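Local coordinates for Thg1-like uncharacterized protein (Bacillus thuringiensis, PDB 4KGM) that probably adds nucleotides to the 5' end of tRNA, as tRNA(His) guanylyltransferases do, and binds ATP with two magnesium ions in a polymerase palm-like catalytic domain, at residues 15-21 and 94-100; 25-31 and 75-81; 48-52 and 112-116. One frame throughout, in Å; residues are numbered along the deposited sequence.

Contact 1 (15-21 and 94-100); sequences YRIKLPE and ENNLQKI. With PO4 (phosphate ion), chain J.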
loop_
_atom_site.group_PDB
_atom_site.type_symbol
_atom_site.label_atom_id
_atom_site.label_comp_id
_atom_site.label_asym_id
_atom_site.label_seq_id
_atom_site.Cartn_x
_atom_site.Cartn_y
_atom_site.Cartn_z
ATOM N N TYR A 15 1.786 -5.216 5.295
ATOM C CA TYR A 15 2.669 -4.764 4.230
ATOM C C TYR A 15 2.986 -5.876 3.239
ATOM O O TYR A 15 3.991 -5.830 2.529
ATOM C CB TYR A 15 3.933 -4.126 4.813
ATOM C CG TYR A 15 3.597 -2.899 5.624
ATOM C CD1 TYR A 15 3.364 -1.679 5.004
ATOM C CD2 TYR A 15 3.462 -2.972 7.004
ATOM C CE1 TYR A 15 3.029 -0.558 5.737
ATOM C CE2 TYR A 15 3.130 -1.855 7.747
ATOM C CZ TYR A 15 2.913 -0.651 7.106
ATOM O OH TYR A 15 2.580 0.464 7.837
ATOM N N ARG A 16 2.107 -6.871 3.193
ATOM C CA ARG A 16 2.172 -7.896 2.164
ATOM C C ARG A 16 1.522 -7.346 0.903
ATOM O O ARG A 16 0.403 -7.712 0.545
ATOM C CB ARG A 16 1.469 -9.174 2.617
ATOM C CG ARG A 16 1.703 -10.356 1.695
ATOM C CD ARG A 16 1.112 -11.634 2.259
ATOM N NE ARG A 16 1.475 -12.787 1.443
ATOM C CZ ARG A 16 2.610 -13.468 1.576
ATOM N NH1 ARG A 16 3.497 -13.111 2.495
ATOM N NH2 ARG A 16 2.862 -14.503 0.786
ATOM N N ILE A 17 2.236 -6.452 0.235
ATOM C CA ILE A 17 1.709 -5.760 -0.928
ATOM C C ILE A 17 1.864 -6.605 -2.185
ATOM O O ILE A 17 2.904 -7.227 -2.404
ATOM C CB ILE A 17 2.404 -4.393 -1.103
ATOM C CG1 ILE A 17 2.276 -3.583 0.192
ATOM C CG2 ILE A 17 1.818 -3.633 -2.276
ATOM C CD1 ILE A 17 2.995 -2.265 0.165
ATOM N N LYS A 18 0.815 -6.642 -3.001
ATOM C CA LYS A 18 0.866 -7.349 -4.271
ATOM C C LYS A 18 0.510 -6.434 -5.434
ATOM O O LYS A 18 -0.429 -5.643 -5.353
ATOM C CB LYS A 18 -0.063 -8.566 -4.259
ATOM C CG LYS A 18 0.452 -9.731 -3.430
ATOM C CD LYS A 18 -0.415 -10.964 -3.618
ATOM C CE LYS A 18 0.200 -12.185 -2.953
ATOM N NZ LYS A 18 -0.663 -13.389 -3.101
ATOM N N LEU A 19 1.275 -6.542 -6.514
ATOM C CA LEU A 19 0.986 -5.801 -7.732
ATOM C C LEU A 19 -0.177 -6.462 -8.460
ATOM O O LEU A 19 -0.269 -7.691 -8.495
ATOM C CB LEU A 19 2.215 -5.773 -8.643
ATOM C CG LEU A 19 3.467 -5.066 -8.122
ATOM C CD1 LEU A 19 4.663 -5.380 -9.007
ATOM C CD2 LEU A 19 3.243 -3.562 -8.046
ATOM N N PRO A 20 -1.076 -5.650 -9.036
ATOM C CA PRO A 20 -2.154 -6.202 -9.862
ATOM C C PRO A 20 -1.572 -6.998 -11.023
ATOM O O PRO A 20 -0.580 -6.576 -11.614
ATOM C CB PRO A 20 -2.891 -4.952 -10.370
ATOM C CG PRO A 20 -1.955 -3.810 -10.131
ATOM C CD PRO A 20 -1.160 -4.185 -8.924
ATOM N N GLU A 21 -2.180 -8.141 -11.327
ATOM C CA GLU A 21 -1.652 -9.058 -12.330
ATOM C C GLU A 21 -2.046 -8.663 -13.751
ATOM O O GLU A 21 -2.742 -7.669 -13.962
ATOM C CB GLU A 21 -2.128 -10.485 -12.042
ATOM C CG GLU A 21 -1.739 -11.010 -10.666
ATOM C CD GLU A 21 -2.316 -12.386 -10.378
ATOM O OE1 GLU A 21 -2.910 -12.988 -11.296
ATOM O OE2 GLU A 21 -2.182 -12.865 -9.232
ATOM N N GLU A 94 4.083 -14.471 -7.205
ATOM C CA GLU A 94 2.686 -14.040 -7.178
ATOM C C GLU A 94 2.556 -12.520 -7.107
ATOM O O GLU A 94 1.632 -11.998 -6.481
ATOM C CB GLU A 94 1.935 -14.699 -6.017
ATOM C CG GLU A 94 1.967 -16.217 -6.045
ATOM C CD GLU A 94 1.486 -16.832 -4.747
ATOM O OE1 GLU A 94 1.688 -16.209 -3.682
ATOM O OE2 GLU A 94 0.902 -17.936 -4.791
ATOM N N ASN A 95 3.487 -11.827 -7.757
ATOM C CA ASN A 95 3.527 -10.363 -7.774
ATOM C C ASN A 95 3.652 -9.705 -6.396
ATOM O O ASN A 95 3.221 -8.568 -6.203
ATOM C CB ASN A 95 2.343 -9.782 -8.557
ATOM C CG ASN A 95 2.710 -9.416 -9.987
ATOM O OD1 ASN A 95 3.753 -9.826 -10.498
ATOM N ND2 ASN A 95 1.854 -8.634 -10.635
ATOM N N ASN A 96 4.251 -10.425 -5.451
ATOM C CA ASN A 96 4.577 -9.874 -4.141
ATOM C C ASN A 96 5.626 -8.767 -4.266
ATOM O O ASN A 96 6.753 -9.022 -4.686
ATOM C CB ASN A 96 5.085 -10.990 -3.220
ATOM C CG ASN A 96 5.369 -10.510 -1.805
ATOM O OD1 ASN A 96 6.182 -9.613 -1.584
ATOM N ND2 ASN A 96 4.697 -11.117 -0.836
ATOM N N LEU A 97 5.252 -7.548 -3.887
ATOM C CA LEU A 97 6.115 -6.381 -4.068
ATOM C C LEU A 97 7.483 -6.514 -3.395
ATOM O O LEU A 97 8.513 -6.435 -4.061
ATOM C CB LEU A 97 5.414 -5.107 -3.586
ATOM C CG LEU A 97 6.174 -3.791 -3.798
ATOM C CD1 LEU A 97 6.255 -3.429 -5.280
ATOM C CD2 LEU A 97 5.544 -2.660 -3.004
ATOM N N GLN A 98 7.490 -6.722 -2.080
ATOM C CA GLN A 98 8.739 -6.770 -1.320
ATOM C C GLN A 98 9.638 -7.934 -1.720
ATOM O O GLN A 98 10.858 -7.852 -1.596
ATOM C CB GLN A 98 8.468 -6.820 0.183
ATOM C CG GLN A 98 7.895 -5.538 0.759
ATOM C CD GLN A 98 7.970 -5.505 2.272
ATOM O OE1 GLN A 98 9.046 -5.343 2.846
ATOM N NE2 GLN A 98 6.824 -5.662 2.926
ATOM N N LYS A 99 9.036 -9.015 -2.199
ATOM C CA LYS A 99 9.808 -10.187 -2.586
ATOM C C LYS A 99 10.445 -9.995 -3.960
ATOM O O LYS A 99 11.601 -10.357 -4.169
ATOM C CB LYS A 99 8.937 -11.446 -2.552
ATOM C CG LYS A 99 9.640 -12.654 -1.955
ATOM C CD LYS A 99 8.683 -13.809 -1.743
ATOM C CE LYS A 99 9.389 -14.996 -1.104
ATOM N NZ LYS A 99 8.458 -16.139 -0.896
ATOM N N ILE A 100 9.694 -9.418 -4.891
ATOM C CA ILE A 100 10.211 -9.149 -6.227
ATOM C C ILE A 100 11.395 -8.183 -6.175
ATOM O O ILE A 100 12.414 -8.406 -6.823
ATOM C CB ILE A 100 9.120 -8.575 -7.154
ATOM C CG1 ILE A 100 8.089 -9.651 -7.496
ATOM C CG2 ILE A 100 9.730 -8.030 -8.432
ATOM C CD1 ILE A 100 6.959 -9.150 -8.371
HETATM P P PO4 J . 6.000 -16.252 2.101
HETATM O O1 PO4 J . 5.718 -17.726 2.277
HETATM O O2 PO4 J . 5.694 -15.529 3.392
HETATM O O3 PO4 J . 7.455 -16.053 1.744
HETATM O O4 PO4 J . 5.137 -15.706 0.989
HETATM O O HOH W 1 5.609 -8.708 1.380
HETATM O O HOH W 2 5.173 -6.968 -0.646
HETATM O O HOH W 3 1.289 -7.544 -13.111
HETATM O O HOH W 4 -1.255 -12.137 -6.810
#
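Asn-96 turns its CG opposite the backbone N (chi1 -177°), which sets its amide against Arg-16, while Leu-97, with a similar first torsion, lays its CD2 beside Ile-17. ND2 of Asn-96 sits over one face of the Arg-16 guanidinium, 4.0 Å from CZ, with the two planes nearly perpendicular. At the edge of that guanidinium, Arg-16 NH2 donates an almost straight 2.6 Å bond to O4 of a phosphate, probably from the crystallisation liquor, whose O3 is gripped by Lys-99 NZ. OD1 of Asn-96 accepts from Lys-99 N and so N-caps helix 97-119. The backbones meet in a single bridge of Lys-18 with Asn-96, flanked by bonds from Leu-97 N to Ile-17 O (2.8 Å) and Leu-19 N to Asn-95 O (2.8 Å). Asn-95 ND2 reaches Leu-19 O at 3.2 Å from well above the carbonyl plane, and Gln-98 NE2 binds Tyr-15 O at 2.9 Å; OE1 of Gln-98 accepts from Ala-132 N of the second subunit. Tyr-15 packs on Pro-20 of the second and third subunits. A long salt bridge joins Lys-18 NZ to Glu-94 OE1 (3.7 Å), the chains running side by side. Leu-97 CD1 meets Leu-19 CD2 at 4.1 Å, the side chains crossing at about a right angle. The contact pins the loop between helix 4-13 and strand 25-31 to the start of helix 97-119, with Leu-19 and Ile-100 reaching strands 25-31 and 128-134.

Contact 2 (25-31 and 75-81); sequences VIVRIDG and DEISILI. With MG (magnesium ion), chain G; MG (magnesium ion), chain H; ATP (adenosine-5'-triphosphate), chain E.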
loop_
_atom_site.group_PDB
_atom_site.type_symbol
_atom_site.label_atom_id
_atom_site.label_comp_id
_atom_site.label_asym_id
_atom_site.label_seq_id
_atom_site.Cartn_x
_atom_site.Cartn_y
_atom_site.Cartn_z
ATOM N N VAL A 25 5.294 -5.350 -15.696
ATOM C CA VAL A 25 6.006 -5.040 -14.460
ATOM C C VAL A 25 7.435 -4.592 -14.762
ATOM O O VAL A 25 8.137 -5.221 -15.554
ATOM C CB VAL A 25 6.041 -6.256 -13.506
ATOM C CG1 VAL A 25 7.041 -6.032 -12.382
ATOM C CG2 VAL A 25 4.653 -6.531 -12.946
ATOM N N ILE A 26 7.853 -3.497 -14.136
ATOM C CA ILE A 26 9.214 -3.003 -14.281
ATOM C C ILE A 26 9.962 -3.076 -12.954
ATOM O O ILE A 26 9.470 -2.603 -11.927
ATOM C CB ILE A 26 9.235 -1.548 -14.787
ATOM C CG1 ILE A 26 8.678 -1.468 -16.209
ATOM C CG2 ILE A 26 10.648 -0.988 -14.744
ATOM C CD1 ILE A 26 9.538 -2.165 -17.234
ATOM N N VAL A 27 11.149 -3.676 -12.982
ATOM C CA VAL A 27 12.017 -3.724 -11.811
ATOM C C VAL A 27 13.320 -2.983 -12.090
ATOM O O VAL A 27 14.021 -3.295 -13.053
ATOM C CB VAL A 27 12.358 -5.171 -11.423
ATOM C CG1 VAL A 27 13.304 -5.188 -10.228
ATOM C CG2 VAL A 27 11.090 -5.954 -11.118
ATOM N N ARG A 28 13.641 -1.998 -11.257
ATOM C CA ARG A 28 14.917 -1.302 -11.386
ATOM C C ARG A 28 15.844 -1.573 -10.201
ATOM O O ARG A 28 15.439 -1.490 -9.041
ATOM C CB ARG A 28 14.734 0.208 -11.600
ATOM C CG ARG A 28 16.046 0.922 -11.948
ATOM C CD ARG A 28 15.839 2.324 -12.515
ATOM N NE ARG A 28 15.366 3.275 -11.513
ATOM C CZ ARG A 28 14.156 3.826 -11.518
ATOM N NH1 ARG A 28 13.295 3.529 -12.481
ATOM N NH2 ARG A 28 13.810 4.681 -10.564
ATOM N N ILE A 29 17.084 -1.915 -10.511
ATOM C CA ILE A 29 18.096 -2.169 -9.502
ATOM C C ILE A 29 19.205 -1.138 -9.659
ATOM O O ILE A 29 19.729 -0.961 -10.741
ATOM C CB ILE A 29 18.655 -3.597 -9.649
ATOM C CG1 ILE A 29 17.599 -4.616 -9.256
ATOM C CG2 ILE A 29 19.889 -3.799 -8.798
ATOM C CD1 ILE A 29 17.718 -5.922 -9.994
ATOM N N ASP A 30 19.549 -0.453 -8.581
ATOM C CA ASP A 30 20.569 0.592 -8.635
ATOM C C ASP A 30 21.646 0.395 -7.570
ATOM O O ASP A 30 21.339 0.201 -6.394
ATOM C CB ASP A 30 19.927 1.974 -8.485
ATOM C CG ASP A 30 20.893 3.105 -8.797
ATOM O OD1 ASP A 30 21.651 3.512 -7.892
ATOM O OD2 ASP A 30 20.890 3.591 -9.949
ATOM N N GLY A 31 22.907 0.450 -7.993
ATOM C CA GLY A 31 24.031 0.256 -7.094
ATOM C C GLY A 31 24.092 1.281 -5.979
ATOM O O GLY A 31 23.891 2.473 -6.206
ATOM N N ASP A 75 25.079 2.419 -13.238
ATOM C CA ASP A 75 24.995 1.440 -12.159
ATOM C C ASP A 75 23.559 0.974 -11.926
ATOM O O ASP A 75 23.234 0.462 -10.855
ATOM C CB ASP A 75 25.562 2.023 -10.865
ATOM C CG ASP A 75 24.718 3.156 -10.318
ATOM O OD1 ASP A 75 24.078 3.864 -11.125
ATOM O OD2 ASP A 75 24.692 3.337 -9.082
ATOM N N GLU A 76 22.703 1.152 -12.926
ATOM C CA GLU A 76 21.305 0.768 -12.787
ATOM C C GLU A 76 20.909 -0.335 -13.763
ATOM O O GLU A 76 21.469 -0.449 -14.855
ATOM C CB GLU A 76 20.383 1.977 -12.951
ATOM C CG GLU A 76 20.108 2.356 -14.393
ATOM C CD GLU A 76 19.037 3.415 -14.519
ATOM O OE1 GLU A 76 18.894 4.234 -13.587
ATOM O OE2 GLU A 76 18.329 3.420 -15.547
ATOM N N ILE A 77 19.942 -1.150 -13.351
ATOM C CA ILE A 77 19.448 -2.247 -14.174
ATOM C C ILE A 77 17.921 -2.283 -14.160
ATOM O O ILE A 77 17.309 -2.534 -13.122
ATOM C CB ILE A 77 19.978 -3.607 -13.679
ATOM C CG1 ILE A 77 21.500 -3.676 -13.812
ATOM C CG2 ILE A 77 19.333 -4.744 -14.448
ATOM C CD1 ILE A 77 22.085 -5.003 -13.386
ATOM N N SER A 78 17.312 -2.024 -15.313
ATOM C CA SER A 78 15.861 -2.090 -15.442
ATOM C C SER A 78 15.445 -3.396 -16.106
ATOM O O SER A 78 16.035 -3.809 -17.103
ATOM C CB SER A 78 15.325 -0.901 -16.241
ATOM O OG SER A 78 15.437 0.304 -15.506
ATOM N N ILE A 79 14.426 -4.041 -15.546
ATOM C CA ILE A 79 13.948 -5.315 -16.071
ATOM C C ILE A 79 12.457 -5.261 -16.388
ATOM O O ILE A 79 11.645 -4.900 -15.533
ATOM C CB ILE A 79 14.204 -6.457 -15.072
ATOM C CG1 ILE A 79 15.672 -6.458 -14.634
ATOM C CG2 ILE A 79 13.807 -7.796 -15.679
ATOM C CD1 ILE A 79 15.951 -7.326 -13.430
ATOM N N LEU A 80 12.102 -5.612 -17.622
ATOM C CA LEU A 80 10.702 -5.681 -18.027
ATOM C C LEU A 80 10.150 -7.084 -17.823
ATOM O O LEU A 80 10.634 -8.046 -18.422
ATOM C CB LEU A 80 10.532 -5.271 -19.492
ATOM C CG LEU A 80 9.176 -5.621 -20.117
ATOM C CD1 LEU A 80 8.040 -4.880 -19.426
ATOM C CD2 LEU A 80 9.171 -5.340 -21.610
ATOM N N ILE A 81 9.132 -7.193 -16.975
ATOM C CA ILE A 81 8.491 -8.474 -16.709
ATOM C C ILE A 81 7.036 -8.450 -17.166
ATOM O O ILE A 81 6.291 -7.526 -16.839
ATOM C CB ILE A 81 8.531 -8.823 -15.210
ATOM C CG1 ILE A 81 9.936 -8.604 -14.645
ATOM C CG2 ILE A 81 8.082 -10.256 -14.986
ATOM C CD1 ILE A 81 10.027 -8.824 -13.153
HETATM MG MG MG G . 23.615 4.199 -7.458
HETATM MG MG MG H . 22.427 5.312 -10.291
HETATM P PG ATP E . 23.282 6.123 -4.477
HETATM O O1G ATP E . 22.514 7.392 -4.765
HETATM O O2G ATP E . 23.266 5.692 -3.029
HETATM O O3G ATP E . 22.995 5.005 -5.450
HETATM P PB ATP E . 25.486 6.506 -6.206
HETATM O O1B ATP E . 25.349 5.116 -6.783
HETATM O O2B ATP E . 26.861 7.118 -6.096
HETATM O O3B ATP E . 24.819 6.542 -4.740
HETATM P PA ATP E . 24.469 7.370 -8.647
HETATM O O1A ATP E . 23.879 8.631 -9.228
HETATM O O2A ATP E . 23.844 6.027 -8.939
HETATM O O3A ATP E . 24.576 7.532 -7.050
HETATM O "O5'" ATP E . 26.030 7.289 -9.037
HETATM C "C5'" ATP E . 26.493 6.382 -10.034
HETATM C "C4'" ATP E . 28.016 6.418 -10.069
HETATM O "O4'" ATP E . 28.543 5.241 -10.685
HETATM C "C3'" ATP E . 28.533 7.609 -10.861
HETATM O "O3'" ATP E . 29.156 8.546 -9.978
HETATM C "C2'" ATP E . 29.557 7.046 -11.828
HETATM O "O2'" ATP E . 30.808 7.725 -11.677
HETATM C "C1'" ATP E . 29.699 5.579 -11.454
HETATM N N9 ATP E . 29.797 4.726 -12.667
HETATM C C8 ATP E . 28.765 4.227 -13.373
HETATM N N7 ATP E . 29.203 3.487 -14.424
HETATM C C5 ATP E . 30.548 3.504 -14.399
HETATM C C6 ATP E . 31.641 2.928 -15.217
HETATM N N6 ATP E . 31.375 2.161 -16.303
HETATM N N1 ATP E . 32.912 3.191 -14.843
HETATM C C2 ATP E . 33.190 3.949 -13.766
HETATM N N3 ATP E . 32.251 4.504 -12.980
HETATM C C4 ATP E . 30.935 4.322 -13.239
HETATM O O HOH W 5 20.773 6.372 -10.387
#
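Strands 25-31 and 76-81 run antiparallel at 169°, their axes 4.4 Å apart at closest, with hydrogen-bonded pairs Val-25/Ile-81, Val-27/Ile-79 and Ile-29/Ile-77 and a last bond from Gly-31 N to Asp-75 O (2.9 Å). The three pairs share one face, where Ile-81 CD1 reaches diagonally to Val-27 CG2 (3.7 Å) and helix 97-119 packs against Val-27 and Ile-29. On the other face Ile-26 CD1 meets Leu-80 CD1. The strands are neighbours inside the antiparallel palm-like sheet, between 128-134 and 67-73; the end with Asp-30, Gly-31 and Asp-75 carries a two-magnesium site, consistent with polymerase-type nucleotidyl transfer. Asp-30 and Asp-75 each bridge both ions, their carboxylate planes 81° apart. Asp-30 OD1, Asp-75 OD2 and Gly-31 O, each at 2.1 Å, bind one ion with oxygens of all three ATP phosphates. Asp-30 OD2 and Asp-75 OD1 hold the other, which shares ATP O2A and takes a water. Asp-75 has CG between its backbone N and carbonyl carbon (chi1 67°), which turns the carboxylate toward the ions shared with Asp-30. Arg-28 lays CD against Ser-78 OG (3.6 Å); its guanidinium goes to Glu-12 of the second subunit and to Tyr-143, while Glu-76 OE1 pairs with Arg-147.

Contact 3 (48-52 and 112-116); sequences DLAEA and FNEVM. With ATP (adenosine-5'-triphosphate), chain E.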
loop_
_atom_site.group_PDB
_atom_site.type_symbol
_atom_site.label_atom_id
_atom_site.label_comp_id
_atom_site.label_asym_id
_atom_site.label_seq_id
_atom_site.Cartn_x
_atom_site.Cartn_y
_atom_site.Cartn_z
ATOM N N ASP A 48 35.638 -3.476 -17.711
ATOM C CA ASP A 48 35.505 -4.573 -16.756
ATOM C C ASP A 48 34.245 -4.440 -15.907
ATOM O O ASP A 48 33.534 -5.419 -15.676
ATOM C CB ASP A 48 36.740 -4.661 -15.855
ATOM C CG ASP A 48 37.921 -5.310 -16.547
ATOM O OD1 ASP A 48 37.697 -6.185 -17.411
ATOM O OD2 ASP A 48 39.073 -4.949 -16.227
ATOM N N LEU A 49 33.975 -3.223 -15.443
ATOM C CA LEU A 49 32.800 -2.959 -14.622
ATOM C C LEU A 49 31.520 -3.147 -15.430
ATOM O O LEU A 49 30.564 -3.766 -14.963
ATOM C CB LEU A 49 32.853 -1.540 -14.055
ATOM C CG LEU A 49 31.680 -1.130 -13.165
ATOM C CD1 LEU A 49 31.698 -1.907 -11.860
ATOM C CD2 LEU A 49 31.697 0.367 -12.905
ATOM N N ALA A 50 31.515 -2.613 -16.647
ATOM C CA ALA A 50 30.352 -2.702 -17.519
ATOM C C ALA A 50 30.020 -4.148 -17.883
ATOM O O ALA A 50 28.852 -4.527 -17.933
ATOM C CB ALA A 50 30.566 -1.871 -18.773
ATOM N N GLU A 51 31.048 -4.954 -18.130
ATOM C CA GLU A 51 30.849 -6.357 -18.484
ATOM C C GLU A 51 30.433 -7.197 -17.279
ATOM O O GLU A 51 29.950 -8.320 -17.431
ATOM C CB GLU A 51 32.108 -6.941 -19.127
ATOM C CG GLU A 51 32.373 -6.433 -20.534
ATOM C CD GLU A 51 33.607 -7.054 -21.160
ATOM O OE1 GLU A 51 34.212 -7.948 -20.529
ATOM O OE2 GLU A 51 33.971 -6.646 -22.284
ATOM N N ALA A 52 30.632 -6.650 -16.084
ATOM C CA ALA A 52 30.203 -7.312 -14.860
ATOM C C ALA A 52 28.705 -7.105 -14.663
ATOM O O ALA A 52 28.012 -7.971 -14.125
ATOM C CB ALA A 52 30.979 -6.782 -13.667
ATOM N N PHE A 112 27.041 -10.071 -9.339
ATOM C CA PHE A 112 27.950 -8.944 -9.534
ATOM C C PHE A 112 29.209 -9.077 -8.683
ATOM O O PHE A 112 30.324 -8.974 -9.195
ATOM C CB PHE A 112 27.242 -7.624 -9.222
ATOM C CG PHE A 112 28.030 -6.407 -9.606
ATOM C CD1 PHE A 112 27.942 -5.886 -10.886
ATOM C CD2 PHE A 112 28.853 -5.776 -8.686
ATOM C CE1 PHE A 112 28.663 -4.765 -11.243
ATOM C CE2 PHE A 112 29.576 -4.653 -9.039
ATOM C CZ PHE A 112 29.479 -4.148 -10.318
ATOM N N ASN A 113 29.026 -9.303 -7.386
ATOM C CA ASN A 113 30.151 -9.480 -6.479
ATOM C C ASN A 113 31.044 -10.651 -6.885
ATOM O O ASN A 113 32.267 -10.551 -6.823
ATOM C CB ASN A 113 29.665 -9.653 -5.037
ATOM C CG ASN A 113 29.379 -8.328 -4.355
ATOM O OD1 ASN A 113 30.163 -7.382 -4.453
ATOM N ND2 ASN A 113 28.251 -8.252 -3.657
ATOM N N GLU A 114 30.426 -11.752 -7.308
ATOM C CA GLU A 114 31.169 -12.932 -7.741
ATOM C C GLU A 114 32.094 -12.628 -8.916
ATOM O O GLU A 114 33.287 -12.929 -8.874
ATOM C CB GLU A 114 30.213 -14.063 -8.128
ATOM C CG GLU A 114 30.897 -15.213 -8.856
ATOM C CD GLU A 114 29.925 -16.275 -9.334
ATOM O OE1 GLU A 114 29.710 -17.264 -8.600
ATOM O OE2 GLU A 114 29.378 -16.126 -10.448
ATOM N N VAL A 115 31.531 -12.032 -9.962
ATOM C CA VAL A 115 32.284 -11.706 -11.166
ATOM C C VAL A 115 33.368 -10.666 -10.895
ATOM O O VAL A 115 34.499 -10.793 -11.366
ATOM C CB VAL A 115 31.349 -11.194 -12.285
ATOM C CG1 VAL A 115 32.154 -10.624 -13.447
ATOM C CG2 VAL A 115 30.433 -12.311 -12.759
ATOM N N MET A 116 33.021 -9.645 -10.121
ATOM C CA MET A 116 33.935 -8.540 -9.867
ATOM C C MET A 116 35.140 -8.964 -9.027
ATOM O O MET A 116 36.214 -8.374 -9.132
ATOM C CB MET A 116 33.199 -7.381 -9.195
ATOM C CG MET A 116 33.752 -6.018 -9.556
ATOM S SD MET A 116 33.567 -5.636 -11.310
ATOM C CE MET A 116 34.526 -4.130 -11.419
HETATM P PG ATP E . 23.282 6.123 -4.477
HETATM O O1G ATP E . 22.514 7.392 -4.765
HETATM O O2G ATP E . 23.266 5.692 -3.029
HETATM O O3G ATP E . 22.995 5.005 -5.450
HETATM P PB ATP E . 25.486 6.506 -6.206
HETATM O O1B ATP E . 25.349 5.116 -6.783
HETATM O O2B ATP E . 26.861 7.118 -6.096
HETATM O O3B ATP E . 24.819 6.542 -4.740
HETATM P PA ATP E . 24.469 7.370 -8.647
HETATM O O1A ATP E . 23.879 8.631 -9.228
HETATM O O2A ATP E . 23.844 6.027 -8.939
HETATM O O3A ATP E . 24.576 7.532 -7.050
HETATM O "O5'" ATP E . 26.030 7.289 -9.037
HETATM C "C5'" ATP E . 26.493 6.382 -10.034
HETATM C "C4'" ATP E . 28.016 6.418 -10.069
HETATM O "O4'" ATP E . 28.543 5.241 -10.685
HETATM C "C3'" ATP E . 28.533 7.609 -10.861
HETATM O "O3'" ATP E . 29.156 8.546 -9.978
HETATM C "C2'" ATP E . 29.557 7.046 -11.828
HETATM O "O2'" ATP E . 30.808 7.725 -11.677
HETATM C "C1'" ATP E . 29.699 5.579 -11.454
HETATM N N9 ATP E . 29.797 4.726 -12.667
HETATM C C8 ATP E . 28.765 4.227 -13.373
HETATM N N7 ATP E . 29.203 3.487 -14.424
HETATM C C5 ATP E . 30.548 3.504 -14.399
HETATM C C6 ATP E . 31.641 2.928 -15.217
HETATM N N6 ATP E . 31.375 2.161 -16.303
HETATM N N1 ATP E . 32.912 3.191 -14.843
HETATM C C2 ATP E . 33.190 3.949 -13.766
HETATM N N3 ATP E . 32.251 4.504 -12.980
HETATM C C4 ATP E . 30.935 4.322 -13.239
#
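Asp-48 opens the first segment at the margin of the contact, its backbone O 4.4 Å from Met-116 SD; its carboxylate is bonded instead to the hydroxyl of Tyr-120. Leu-49 follows and faces two ways. Its CG lies opposite the backbone N (chi1 -180°), and the two methyls part from there: CD1 goes toward helix 97-119 and CD2 toward the nucleotide. CD1 comes in at the edge of the Phe-112 ring, near its plane, 3.5 Å from CZ, and also meets the terminal methyl CE of Met-116 at 3.6 Å. CD2 sits over one face of the ATP adenine, 3.5 Å from C6. Ala-52, one helical turn after Asp-48, points its CB toward the other helix, where three side chains meet it. Met-116 SD is 3.7 Å from this CB, Phe-112 CE1 3.9 Å and Val-115 CG1 4.0 Å. The Met-116 chain bends at chi2 (64°), which carries SD past Ala-52 and lets CE reach Leu-49. Phe-112 extends toward the same place, and its ring also meets Phe-53 obliquely and Phe-128 edge-to-face, while Tyr-37 touches both Phe-112 and Met-116. The contact is wholly apolar between side chains. The axes of the two short segments come within 9.9 Å, at 142° between their directions, in a roughly antiparallel pairing. Such a pair of helices packed on one face of an antiparallel sheet belongs to the palm-like fold, and here Leu-49 connects their apolar interface to the wall of the adenine pocket.

In the fold
Along the chain the first segments come in the order 15-21, 25-31, 48-52 and the second in the order 75-81, 94-100, 112-116, so contact 2 is enclosed by contact 1 while contact 3 crosses both. Helix 97-119 ties them together: its start belongs to contact 1, its later part to contact 3, their centres 29 Å apart, and its middle lies on the sheet of contact 2. Contacts 1 and 2 touch, Ile-100 CG2 meeting Val-27 CG2 at 3.7 Å. Contacts 2 and 3, centres 17 Å apart, do not touch but share the ATP, one at its phosphates and metals, the other at its adenine. Contacts 1 and 3 both reach the second subunit.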